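PDB 3R4R: putative fimbrium tip subunit Fim1F from Parabacteroides distasonis, which is a putative component of the fimbrium tip, part of the surface filaments that mediate cell adhesion and biofilm formation. Local coordinates for residues Val137-Leu142 with Thr228-Glu233; Ile172-Val177 with Val241-Gln246; Lys252-Pro257 with Thr276-Val281. All blocks are in the same frame, centred on the assembly; numbering follows the deposited sequence.

Contact 1 (Val137-Leu142 with Thr228-Glu233). With EDO (1,2-ethanediol), chain F; SO4 (sulfate ion), chain C.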
# COMPACT_ATOMS: atom_id res chain seq x y z
N VAL A 137 7.38 7.36 0.34
CA VAL A 137 8.76 7.81 0.57
C VAL A 137 9.28 7.33 1.95
O VAL A 137 10.39 6.83 2.05
CB VAL A 137 8.92 9.37 0.48
CG1 VAL A 137 10.42 9.75 0.51
CG2 VAL A 137 8.26 9.94 -0.76
N THR A 138 8.50 7.58 3.01
CA THR A 138 8.81 7.24 4.41
C THR A 138 8.21 5.86 4.72
O THR A 138 7.01 5.64 4.53
CB THR A 138 8.25 8.35 5.32
OG1 THR A 138 8.77 9.62 4.88
CG2 THR A 138 8.56 8.13 6.80
N ALA A 139 9.06 4.93 5.18
CA ALA A 139 8.72 3.54 5.52
C ALA A 139 7.61 3.46 6.58
O ALA A 139 6.72 2.63 6.46
CB ALA A 139 9.97 2.81 6.04
N SER A 140 7.65 4.36 7.57
CA SER A 140 6.69 4.43 8.68
C SER A 140 5.39 5.23 8.30
O SER A 140 4.46 5.28 9.10
CB SER A 140 7.36 5.08 9.89
OG SER A 140 7.95 6.32 9.54
N LEU A 141 5.30 5.78 7.08
CA LEU A 141 4.11 6.50 6.64
C LEU A 141 3.72 6.01 5.23
O LEU A 141 3.48 6.80 4.32
CB LEU A 141 4.32 8.03 6.70
CG LEU A 141 3.05 8.92 6.64
CD1 LEU A 141 2.22 8.82 7.94
CD2 LEU A 141 3.42 10.37 6.40
N LEU A 142 3.67 4.69 5.04
CA LEU A 142 3.24 4.03 3.80
C LEU A 142 1.73 3.79 3.85
O LEU A 142 1.22 3.32 4.86
CB LEU A 142 4.00 2.72 3.54
CG LEU A 142 5.51 2.83 3.23
CD1 LEU A 142 6.18 1.45 3.29
CD2 LEU A 142 5.79 3.61 1.94
N THR A 228 16.71 0.52 -1.21
CA THR A 228 15.32 0.08 -1.06
C THR A 228 14.43 1.32 -1.29
O THR A 228 14.59 2.35 -0.63
CB THR A 228 15.05 -0.62 0.30
OG1 THR A 228 15.81 -1.85 0.38
CG2 THR A 228 13.54 -0.92 0.53
N PHE A 229 13.52 1.23 -2.25
CA PHE A 229 12.64 2.35 -2.59
C PHE A 229 11.22 1.81 -2.93
O PHE A 229 11.03 0.58 -3.02
CB PHE A 229 13.26 3.17 -3.75
CG PHE A 229 13.71 2.36 -4.92
CD1 PHE A 229 15.00 1.82 -4.96
CD2 PHE A 229 12.89 2.19 -6.03
CE1 PHE A 229 15.42 1.05 -6.05
CE2 PHE A 229 13.31 1.44 -7.13
CZ PHE A 229 14.57 0.85 -7.11
N TYR A 230 10.23 2.73 -3.04
CA TYR A 230 8.82 2.41 -3.25
C TYR A 230 8.19 3.17 -4.41
O TYR A 230 8.69 4.21 -4.82
CB TYR A 230 8.00 2.75 -1.98
CG TYR A 230 8.59 2.27 -0.68
CD1 TYR A 230 8.42 0.95 -0.27
CD2 TYR A 230 9.34 3.12 0.12
CE1 TYR A 230 9.04 0.47 0.89
CE2 TYR A 230 9.97 2.65 1.28
CZ TYR A 230 9.80 1.33 1.67
OH TYR A 230 10.34 0.89 2.84
N THR A 231 7.05 2.66 -4.88
CA THR A 231 6.24 3.23 -5.96
C THR A 231 4.80 2.69 -5.89
O THR A 231 4.58 1.54 -5.46
CB THR A 231 6.86 2.96 -7.35
OG1 THR A 231 6.02 3.51 -8.35
CG2 THR A 231 7.05 1.47 -7.64
N TYR A 232 3.83 3.49 -6.38
CA TYR A 232 2.50 2.99 -6.55
C TYR A 232 2.47 2.24 -7.88
O TYR A 232 3.32 2.55 -8.73
CB TYR A 232 1.44 4.11 -6.46
CG TYR A 232 1.30 4.83 -5.15
CD1 TYR A 232 1.02 4.13 -3.97
CD2 TYR A 232 1.19 6.22 -5.10
CE1 TYR A 232 0.83 4.79 -2.76
CE2 TYR A 232 0.93 6.89 -3.91
CZ TYR A 232 0.76 6.17 -2.73
OH TYR A 232 0.54 6.82 -1.55
N GLU A 233 1.59 1.23 -8.05
CA GLU A 233 1.37 0.50 -9.32
C GLU A 233 1.30 1.39 -10.55
O GLU A 233 0.83 2.53 -10.46
CB GLU A 233 0.04 -0.27 -9.29
CG GLU A 233 -0.04 -1.44 -8.36
CD GLU A 233 -1.34 -2.20 -8.46
OE1 GLU A 233 -2.42 -1.60 -8.74
OE2 GLU A 233 -1.29 -3.41 -8.17
C1 EDO F . 10.95 6.82 -3.63
O1 EDO F . 10.29 8.01 -3.18
C2 EDO F . 11.77 6.21 -2.50
O2 EDO F . 11.01 5.31 -1.70
S SO4 C . 19.06 2.04 1.84
O1 SO4 C . 18.00 3.04 2.05
O2 SO4 C . 19.83 1.88 3.08
O3 SO4 C . 18.42 0.75 1.48
O4 SO4 C . 19.96 2.48 0.79

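Contact 2 (Ile172-Val177 with Val241-Gln246)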
# COMPACT_ATOMS: atom_id res chain seq x y z
N ILE A 172 10.73 -2.20 -3.59
CA ILE A 172 11.78 -2.63 -4.55
C ILE A 172 13.17 -2.46 -3.91
O ILE A 172 13.52 -1.36 -3.49
CB ILE A 172 11.71 -1.85 -5.91
CG1 ILE A 172 10.28 -1.84 -6.53
CG2 ILE A 172 12.76 -2.38 -6.92
CD1 ILE A 172 10.18 -0.91 -7.78
N GLU A 173 13.94 -3.56 -3.84
CA GLU A 173 15.31 -3.54 -3.33
C GLU A 173 16.32 -3.88 -4.45
O GLU A 173 16.28 -4.98 -4.99
CB GLU A 173 15.47 -4.53 -2.15
CG GLU A 173 16.88 -4.50 -1.53
CD GLU A 173 17.22 -5.48 -0.42
OE1 GLU A 173 16.45 -6.44 -0.20
OE2 GLU A 173 18.30 -5.31 0.20
N TYR A 174 17.21 -2.95 -4.80
CA TYR A 174 18.30 -3.24 -5.75
C TYR A 174 19.43 -3.86 -4.93
O TYR A 174 19.91 -3.23 -3.99
CB TYR A 174 18.75 -1.99 -6.54
CG TYR A 174 20.08 -2.15 -7.24
CD1 TYR A 174 20.20 -2.90 -8.40
CD2 TYR A 174 21.22 -1.49 -6.78
CE1 TYR A 174 21.42 -3.02 -9.07
CE2 TYR A 174 22.44 -1.61 -7.43
CZ TYR A 174 22.54 -2.37 -8.58
OH TYR A 174 23.75 -2.50 -9.21
N THR A 175 19.81 -5.11 -5.24
CA THR A 175 20.79 -5.85 -4.44
C THR A 175 22.19 -5.94 -5.11
O THR A 175 23.06 -6.61 -4.57
CB THR A 175 20.28 -7.26 -4.13
OG1 THR A 175 19.98 -7.96 -5.35
CG2 THR A 175 19.05 -7.24 -3.22
N GLY A 176 22.41 -5.21 -6.21
CA GLY A 176 23.72 -5.16 -6.86
C GLY A 176 23.87 -5.99 -8.10
O GLY A 176 22.88 -6.49 -8.65
N VAL A 177 25.14 -6.12 -8.56
CA VAL A 177 25.61 -6.88 -9.72
C VAL A 177 26.58 -7.95 -9.19
O VAL A 177 27.46 -7.65 -8.36
CB VAL A 177 26.22 -5.96 -10.83
CG1 VAL A 177 26.85 -6.78 -11.95
CG2 VAL A 177 25.17 -5.01 -11.39
N VAL A 241 10.36 1.71 -15.52
CA VAL A 241 11.12 2.13 -14.36
C VAL A 241 12.59 1.86 -14.77
O VAL A 241 12.97 0.72 -15.05
CB VAL A 241 10.66 1.49 -13.02
CG1 VAL A 241 9.21 1.85 -12.70
CG2 VAL A 241 10.82 -0.02 -13.01
N ILE A 242 13.37 2.95 -14.94
CA ILE A 242 14.73 2.91 -15.49
C ILE A 242 15.78 3.15 -14.40
O ILE A 242 15.88 4.24 -13.84
CB ILE A 242 14.91 3.96 -16.62
CG1 ILE A 242 13.89 3.73 -17.77
CG2 ILE A 242 16.36 3.98 -17.12
CD1 ILE A 242 13.82 4.82 -18.83
N LEU A 243 16.63 2.13 -14.23
CA LEU A 243 17.76 2.13 -13.29
C LEU A 243 19.03 2.55 -14.00
O LEU A 243 19.35 2.01 -15.05
CB LEU A 243 17.94 0.73 -12.65
CG LEU A 243 17.04 0.32 -11.45
CD1 LEU A 243 15.55 0.32 -11.78
CD2 LEU A 243 17.39 -1.07 -10.99
N SER A 244 19.74 3.56 -13.47
CA SER A 244 21.02 4.04 -13.97
C SER A 244 22.09 3.56 -13.00
O SER A 244 22.14 4.00 -11.85
CB SER A 244 21.04 5.56 -14.16
OG SER A 244 20.15 5.94 -15.19
N VAL A 245 22.87 2.57 -13.45
CA VAL A 245 23.90 1.88 -12.66
C VAL A 245 25.27 2.16 -13.29
O VAL A 245 25.38 2.13 -14.52
CB VAL A 245 23.57 0.36 -12.59
CG1 VAL A 245 24.65 -0.43 -11.88
CG2 VAL A 245 22.22 0.12 -11.92
N GLN A 246 26.29 2.48 -12.45
CA GLN A 246 27.68 2.76 -12.87
C GLN A 246 28.29 1.56 -13.60
O GLN A 246 28.28 0.44 -13.09
CB GLN A 246 28.58 3.15 -11.69
CG GLN A 246 28.40 4.59 -11.20
CD GLN A 246 28.89 5.68 -12.16
OE1 GLN A 246 28.41 6.82 -12.11
NE2 GLN A 246 29.85 5.37 -13.04

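Contact 3 (Lys252-Pro257 with Thr276-Val281)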
# COMPACT_ATOMS: atom_id res chain seq x y z
N LYS A 252 25.16 3.46 -17.19
CA LYS A 252 24.25 2.98 -18.23
C LYS A 252 22.80 2.85 -17.70
O LYS A 252 22.60 2.57 -16.51
CB LYS A 252 24.73 1.62 -18.77
N GLU A 253 21.81 3.08 -18.59
CA GLU A 253 20.39 2.92 -18.27
C GLU A 253 19.94 1.49 -18.51
O GLU A 253 20.39 0.85 -19.46
CB GLU A 253 19.50 3.88 -19.08
CG GLU A 253 19.55 5.33 -18.65
CD GLU A 253 18.48 6.22 -19.25
OE1 GLU A 253 17.69 5.74 -20.10
OE2 GLU A 253 18.40 7.40 -18.83
N TYR A 254 19.07 0.98 -17.63
CA TYR A 254 18.52 -0.37 -17.69
C TYR A 254 17.00 -0.30 -17.40
O TYR A 254 16.59 0.08 -16.30
CB TYR A 254 19.26 -1.31 -16.71
CG TYR A 254 20.76 -1.38 -16.94
CD1 TYR A 254 21.29 -2.20 -17.93
CD2 TYR A 254 21.64 -0.66 -16.14
CE1 TYR A 254 22.67 -2.29 -18.13
CE2 TYR A 254 23.02 -0.74 -16.34
CZ TYR A 254 23.53 -1.55 -17.33
OH TYR A 254 24.89 -1.63 -17.55
N PRO A 255 16.14 -0.61 -18.40
CA PRO A 255 14.69 -0.46 -18.19
C PRO A 255 13.99 -1.76 -17.77
O PRO A 255 14.33 -2.85 -18.24
CB PRO A 255 14.19 -0.02 -19.57
CG PRO A 255 15.31 -0.37 -20.56
CD PRO A 255 16.44 -1.00 -19.79
N PHE A 256 12.97 -1.61 -16.89
CA PHE A 256 12.13 -2.69 -16.38
C PHE A 256 10.66 -2.40 -16.67
O PHE A 256 10.27 -1.22 -16.65
CB PHE A 256 12.36 -2.89 -14.86
CG PHE A 256 13.75 -3.38 -14.49
CD1 PHE A 256 14.80 -2.49 -14.35
CD2 PHE A 256 13.98 -4.72 -14.22
CE1 PHE A 256 16.09 -2.95 -14.05
CE2 PHE A 256 15.25 -5.17 -13.88
CZ PHE A 256 16.31 -4.29 -13.85
N PRO A 257 9.80 -3.41 -16.97
CA PRO A 257 8.38 -3.09 -17.24
C PRO A 257 7.70 -2.66 -15.95
O PRO A 257 7.68 -3.42 -14.98
CB PRO A 257 7.81 -4.40 -17.81
CG PRO A 257 8.98 -5.33 -17.97
CD PRO A 257 10.05 -4.86 -17.05
N THR A 276 30.59 -9.57 -20.71
CA THR A 276 29.74 -9.24 -21.85
C THR A 276 28.78 -8.17 -21.30
O THR A 276 29.24 -7.16 -20.75
CB THR A 276 29.07 -10.52 -22.44
OG1 THR A 276 30.06 -11.52 -22.71
CG2 THR A 276 28.26 -10.25 -23.72
N GLU A 277 27.47 -8.43 -21.34
CA GLU A 277 26.44 -7.55 -20.84
C GLU A 277 26.06 -7.97 -19.41
O GLU A 277 26.82 -8.71 -18.76
CB GLU A 277 25.24 -7.59 -21.81
N ILE A 278 24.91 -7.49 -18.91
CA ILE A 278 24.37 -7.86 -17.60
C ILE A 278 22.97 -8.49 -17.82
O ILE A 278 22.14 -7.94 -18.56
CB ILE A 278 24.33 -6.67 -16.57
CG1 ILE A 278 25.73 -6.05 -16.36
CG2 ILE A 278 23.73 -7.13 -15.23
CD1 ILE A 278 25.79 -4.75 -15.45
N GLU A 279 22.75 -9.65 -17.20
CA GLU A 279 21.51 -10.42 -17.25
C GLU A 279 20.76 -10.15 -15.94
O GLU A 279 21.16 -10.65 -14.88
CB GLU A 279 21.87 -11.90 -17.48
CG GLU A 279 20.74 -12.91 -17.67
CD GLU A 279 21.23 -14.30 -18.07
OE1 GLU A 279 22.18 -14.38 -18.89
OE2 GLU A 279 20.61 -15.29 -17.64
N TRP A 280 19.72 -9.28 -16.01
CA TRP A 280 18.95 -8.84 -14.86
C TRP A 280 17.86 -9.84 -14.48
O TRP A 280 17.22 -10.46 -15.33
CB TRP A 280 18.30 -7.47 -15.13
CG TRP A 280 19.33 -6.38 -15.32
CD1 TRP A 280 19.85 -5.95 -16.51
CD2 TRP A 280 20.07 -5.71 -14.29
NE1 TRP A 280 20.84 -5.02 -16.28
CE2 TRP A 280 20.99 -4.84 -14.93
CE3 TRP A 280 20.03 -5.72 -12.89
CZ2 TRP A 280 21.85 -4.00 -14.22
CZ3 TRP A 280 20.88 -4.88 -12.18
CH2 TRP A 280 21.78 -4.04 -12.85
N VAL A 281 17.66 -9.96 -13.17
CA VAL A 281 16.75 -10.87 -12.47
C VAL A 281 15.77 -10.07 -11.58
O VAL A 281 16.18 -9.34 -10.67
CB VAL A 281 17.55 -11.90 -11.61
CG1 VAL A 281 16.61 -12.84 -10.86
CG2 VAL A 281 18.57 -12.69 -12.42

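Contact 1 (Val137-Leu142 with Thr228-Glu233)
L142 lies over one face of the Y230 ring with both of its methyl groups. CD2 of L142 makes a CH-pi contact, 4.1 Å from the centroid of the Y230 ring and only 15° off the ring normal. CD1 of L142 packs 3.9 Å from CE1 of Y230. The two side chains cross at about a right angle. Farther along the ring, CB of A139 touches OH of Y230 at 3.8 Å, and the carbonyl O of V137 sits near the ring plane, at its edge. CG of Y230 is anti to its own carbonyl carbon (chi1 -47°), a setting that carries the ring from the strand to the loop. Beyond this first shell, E41 takes a hydrogen bond with the phenol, and a 1,2-ethanediol, probably from the crystallisation liquor, accepts one from N of Y230 (3.0 Å to O2 of the diol). With an alanine in place of Y230, L142 would probably be left without the ring face it packs on and E41 without its phenol partner. The loop 137-142, after strand 131-132, packs on strand 228-232 beside helix 39-42, which A139 and L142 also touch; strand 228-232 pairs antiparallel with strand 161-179.

Contact 2 (Ile172-Val177 with Val241-Gln246)
Y174 and V245 reach for each other from opposite directions, the tyrosine pointing out of strand 161-179 and the valine out of strand 240-246. They meet at the phenol end: OH of Y174 lies 3.5 Å from CG1 of V245, and CZ of Y174 is 4.2 Å from CG2 of the same valine. CG1 touches the hydroxyl, while CG2 comes to the ring obliquely. L243 comes in nearer the root of the ring, where its CD2 is 4.2 Å from CD1 of Y174. With CG anti to the backbone N (chi1 165°), Y174 leans forward along its own strand, so that N of G176 lies 3.6 Å above the ring plane, over its centre. The phenol oxygen is buried among apolar neighbours, yet it is satisfied by a hydrogen bond with the carbonyl O of F189. The backbones stay well apart, with the CA atoms of Y174 and L243 separated by 9.3 Å, so the contact is side-chain packing between two sheet layers, in keeping with the transthyretin-like fold. L191 of strand 191-202 touches both Y174 and L243, I269 of strand 266-273 touches L243, and F189, in the loop before strand 191-202, packs on V177 and V245.

Contact 3 (Lys252-Pro257 with Thr276-Val281)
An aromatic cluster of Y254, F256 and W280 joins strand 251-257 to strand 278-284. Y254 and F256, from one strand, both come to the same side of the W280 indole, their side chains crossing its own at about a right angle, and I278 backs the other face. CZ2 of W280 lies 3.8 Å above the plane of the Y254 ring, over its centre, whereas NE1 of W280 comes to 3.3 Å from CD1 of Y254; the two rings meet obliquely. F256 makes an offset edge-to-face pair, its edge directed at the face of W280, with planes at 77° and CZ of F256 4.0 Å from CG of W280. These strands belong to different sheets of the transthyretin-like C-terminal domain. Their axes run at 33° and approach no closer than 10.0 Å, leaving a span that the large aromatic groups bridge. I278 works from its own strand: CG2 lies 3.5 Å above the W280 ring, and CD1 is 3.9 Å from OH of Y254. Placing CG1 anti to the carbonyl carbon (chi1 -57°) directs that CD1 branch toward the phenol. The hydroxyl of Y254 has its polar partner in OG of S247, by a hydrogen bond.

Followed from the N terminus, the first contact segment met is the loop 137-142, followed by strand 161-179 carrying 172-177. Contact 1 closes when 228-233 returns to that loop, 86 residues on, and contact 2 closes soon after at 241-246; their segments alternate, so the two closures cross. They also touch, where N of I172 and O of F229 probably form a backbone hydrogen bond. Contact 3 opens only after contact 2 has closed and spans a much shorter excursion, through strand 266-273. Neighbouring strands 240-246 and 251-257 join contacts 2 and 3, and Y174 packs on W280 between the sheets. Contact 1 instead ties a loop and helix 39-42 to strand 228-232.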